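Local structure of endonuclease 2 (Arabidopsis thaliana, 4CXP) at residues 145-150 / 234-239. The protein cleaves RNA and single-stranded DNA endonucleolytically, and double-stranded DNA less well, using divalent metal cations and releasing 5'-phosphate end-products. Sequence-based numbering, arbitrary orientation.
Sequences HWYTRK and EYFYSR. With SO4 (sulfate ion), chain J.
A beta hairpin, closed by a type II' turn from Trp146 to Arg149, sets Trp146 against Tyr235 and Phe236, and Tyr147 against Phe236, at the start of helix 233-262. The six-membered end of the Trp146 indole does most of the touching. Trp146 CG lies anti to the backbone N (chi1 -177°), which carries this end to the helix. The rim of the indole meets both partners near its plane: Trp146 CZ2 is 3.9 Å from Phe236 CD1, and Trp146 CZ3 is 4.1 Å from Tyr235 CD1. Tyr147 CD1 lies above one face of the Trp146 indole, 3.6 Å from its plane and offset toward the rim. Tyr147 OH comes 3.6 Å from Phe236 CB and hydrogen-bonds to Asp233. Trp146 NE1 bonds to Thr164 of helix 153-169, so the indole joins the hairpin to two helices of this largely helical S1/P1 nuclease fold. With an alanine in place of Trp146, a gap is likely to open beside Phe236 and Tyr235, and Thr164 OG1 would probably lose its indole partner. The hairpin lies within the substrate-binding region. On its second strand a sulfate, probably from the crystallisation liquor, is held by Arg149 NH1 to O2 (2.8 Å), in the guanidinium plane, and by Lys150 N to O4 (2.8 Å, N-H...O 164°).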
loop_
_atom_site.group_PDB
_atom_site.type_symbol
_atom_site.label_atom_id
_atom_site.label_comp_id
_atom_site.label_asym_id
_atom_site.label_seq_id
_atom_site.Cartn_x
_atom_site.Cartn_y
_atom_site.Cartn_z
ATOM N N HIS A 145 22.034 4.456 -6.374
ATOM C CA HIS A 145 22.413 3.055 -6.319
ATOM C C HIS A 145 21.837 2.468 -5.045
ATOM O O HIS A 145 21.840 3.116 -3.993
ATOM C CB HIS A 145 23.938 2.870 -6.327
ATOM C CG HIS A 145 24.563 2.920 -7.706
ATOM N ND1 HIS A 145 24.661 4.077 -8.441
ATOM C CD2 HIS A 145 25.097 1.946 -8.486
ATOM C CE1 HIS A 145 25.247 3.832 -9.601
ATOM N NE2 HIS A 145 25.519 2.538 -9.656
ATOM N N TRP A 146 21.323 1.244 -5.148
ATOM C CA TRP A 146 20.969 0.413 -4.001
ATOM C C TRP A 146 22.112 -0.576 -3.842
ATOM O O TRP A 146 22.308 -1.451 -4.687
ATOM C CB TRP A 146 19.642 -0.317 -4.236
ATOM C CG TRP A 146 19.227 -1.121 -3.046
ATOM C CD1 TRP A 146 19.163 -2.475 -2.949
ATOM C CD2 TRP A 146 18.823 -0.607 -1.777
ATOM N NE1 TRP A 146 18.747 -2.837 -1.693
ATOM C CE2 TRP A 146 18.530 -1.706 -0.959
ATOM C CE3 TRP A 146 18.710 0.685 -1.243
ATOM C CZ2 TRP A 146 18.122 -1.559 0.351
ATOM C CZ3 TRP A 146 18.291 0.825 0.060
ATOM C CH2 TRP A 146 18.007 -0.288 0.842
ATOM N N TYR A 147 22.931 -0.375 -2.818
ATOM C CA TYR A 147 24.209 -1.081 -2.717
ATOM C C TYR A 147 24.952 -0.881 -4.037
ATOM O O TYR A 147 25.166 0.269 -4.418
ATOM C CB TYR A 147 24.024 -2.528 -2.239
ATOM C CG TYR A 147 23.492 -2.595 -0.813
ATOM C CD1 TYR A 147 22.135 -2.524 -0.546
ATOM C CD2 TYR A 147 24.346 -2.703 0.263
ATOM C CE1 TYR A 147 21.651 -2.554 0.756
ATOM C CE2 TYR A 147 23.876 -2.743 1.559
ATOM C CZ TYR A 147 22.518 -2.676 1.806
ATOM O OH TYR A 147 21.999 -2.717 3.076
ATOM N N THR A 148 25.329 -1.935 -4.743
ATOM C CA THR A 148 26.166 -1.770 -5.930
ATOM C C THR A 148 25.390 -1.578 -7.235
ATOM O O THR A 148 26.018 -1.393 -8.271
ATOM C CB THR A 148 27.113 -2.947 -6.144
ATOM O OG1 THR A 148 26.349 -4.070 -6.590
ATOM C CG2 THR A 148 27.897 -3.272 -4.903
ATOM N N ARG A 149 24.063 -1.595 -7.201
ATOM C CA ARG A 149 23.272 -1.610 -8.426
ATOM C C ARG A 149 22.471 -0.347 -8.620
ATOM O O ARG A 149 21.973 0.243 -7.667
ATOM C CB ARG A 149 22.318 -2.792 -8.412
ATOM C CG ARG A 149 23.004 -4.135 -8.326
ATOM C CD ARG A 149 23.863 -4.401 -9.550
ATOM N NE ARG A 149 24.490 -5.694 -9.441
ATOM C CZ ARG A 149 25.308 -6.213 -10.348
ATOM N NH1 ARG A 149 25.594 -5.552 -11.466
ATOM N NH2 ARG A 149 25.836 -7.418 -10.138
ATOM N N LYS A 150 22.293 0.067 -9.863
ATOM C CA LYS A 150 21.437 1.206 -10.173
ATOM C C LYS A 150 19.996 0.933 -9.773
ATOM O O LYS A 150 19.478 -0.151 -9.996
ATOM C CB LYS A 150 21.485 1.524 -11.673
ATOM C CG LYS A 150 22.829 2.042 -12.161
ATOM C CD LYS A 150 22.828 2.332 -13.657
ATOM N N GLU A 234 23.278 2.101 6.034
ATOM C CA GLU A 234 22.774 3.165 6.893
ATOM C C GLU A 234 21.318 3.487 6.540
ATOM O O GLU A 234 20.459 3.605 7.423
ATOM C CB GLU A 234 23.642 4.411 6.786
ATOM C CG GLU A 234 23.214 5.553 7.672
ATOM C CD GLU A 234 24.103 6.763 7.476
ATOM O OE1 GLU A 234 23.865 7.528 6.518
ATOM O OE2 GLU A 234 25.045 6.936 8.265
ATOM N N TYR A 235 21.042 3.643 5.259
ATOM C CA TYR A 235 19.685 3.945 4.809
ATOM C C TYR A 235 18.756 2.760 5.064
ATOM O O TYR A 235 17.640 2.927 5.531
ATOM C CB TYR A 235 19.701 4.341 3.336
ATOM C CG TYR A 235 18.398 4.922 2.819
ATOM C CD1 TYR A 235 17.375 4.118 2.329
ATOM C CD2 TYR A 235 18.187 6.299 2.821
ATOM C CE1 TYR A 235 16.218 4.661 1.840
ATOM C CE2 TYR A 235 17.015 6.857 2.337
ATOM C CZ TYR A 235 16.043 6.029 1.825
ATOM O OH TYR A 235 14.874 6.516 1.309
ATOM N N PHE A 236 19.212 1.562 4.729
ATOM C CA PHE A 236 18.446 0.354 4.924
ATOM C C PHE A 236 17.977 0.201 6.359
ATOM O O PHE A 236 16.783 0.047 6.614
ATOM C CB PHE A 236 19.286 -0.845 4.476
ATOM C CG PHE A 236 18.644 -2.178 4.754
ATOM C CD1 PHE A 236 17.563 -2.615 4.026
ATOM C CD2 PHE A 236 19.127 -2.990 5.762
ATOM C CE1 PHE A 236 16.992 -3.850 4.269
ATOM C CE2 PHE A 236 18.565 -4.215 6.021
ATOM C CZ PHE A 236 17.486 -4.653 5.275
ATOM N N TYR A 237 18.900 0.193 7.313
ATOM C CA TYR A 237 18.519 -0.078 8.692
ATOM C C TYR A 237 17.671 1.031 9.275
ATOM O O TYR A 237 16.799 0.780 10.093
ATOM C CB TYR A 237 19.745 -0.336 9.567
ATOM C CG TYR A 237 20.416 -1.652 9.291
ATOM C CD1 TYR A 237 19.761 -2.829 9.514
ATOM C CD2 TYR A 237 21.726 -1.694 8.849
ATOM C CE1 TYR A 237 20.393 -4.034 9.273
ATOM C CE2 TYR A 237 22.365 -2.885 8.612
ATOM C CZ TYR A 237 21.688 -4.057 8.810
ATOM O OH TYR A 237 22.307 -5.267 8.590
ATOM N N SER A 238 17.910 2.263 8.867
ATOM C CA SER A 238 17.144 3.359 9.419
ATOM C C SER A 238 15.737 3.451 8.837
ATOM O O SER A 238 14.845 3.907 9.528
ATOM C CB SER A 238 17.877 4.676 9.284
ATOM O OG SER A 238 18.118 5.018 7.963
ATOM N N ARG A 239 15.536 3.022 7.590
ATOM C CA ARG A 239 14.223 3.091 6.955
ATOM C C ARG A 239 13.417 1.816 7.105
ATOM O O ARG A 239 12.207 1.851 6.904
ATOM C CB ARG A 239 14.338 3.490 5.475
ATOM C CG ARG A 239 14.454 4.977 5.242
ATOM C CD ARG A 239 15.629 5.657 5.923
ATOM N NE ARG A 239 15.666 7.053 5.528
ATOM C CZ ARG A 239 16.582 7.911 5.910
ATOM N NH1 ARG A 239 17.509 7.535 6.774
ATOM N NH2 ARG A 239 16.540 9.134 5.434
HETATM S S SO4 J . 23.842 -2.082 -12.814
HETATM O O1 SO4 J . 24.052 -1.344 -14.064
HETATM O O2 SO4 J . 24.789 -3.188 -12.736
HETATM O O3 SO4 J . 22.471 -2.614 -12.751
HETATM O O4 SO4 J . 24.030 -1.171 -11.692
#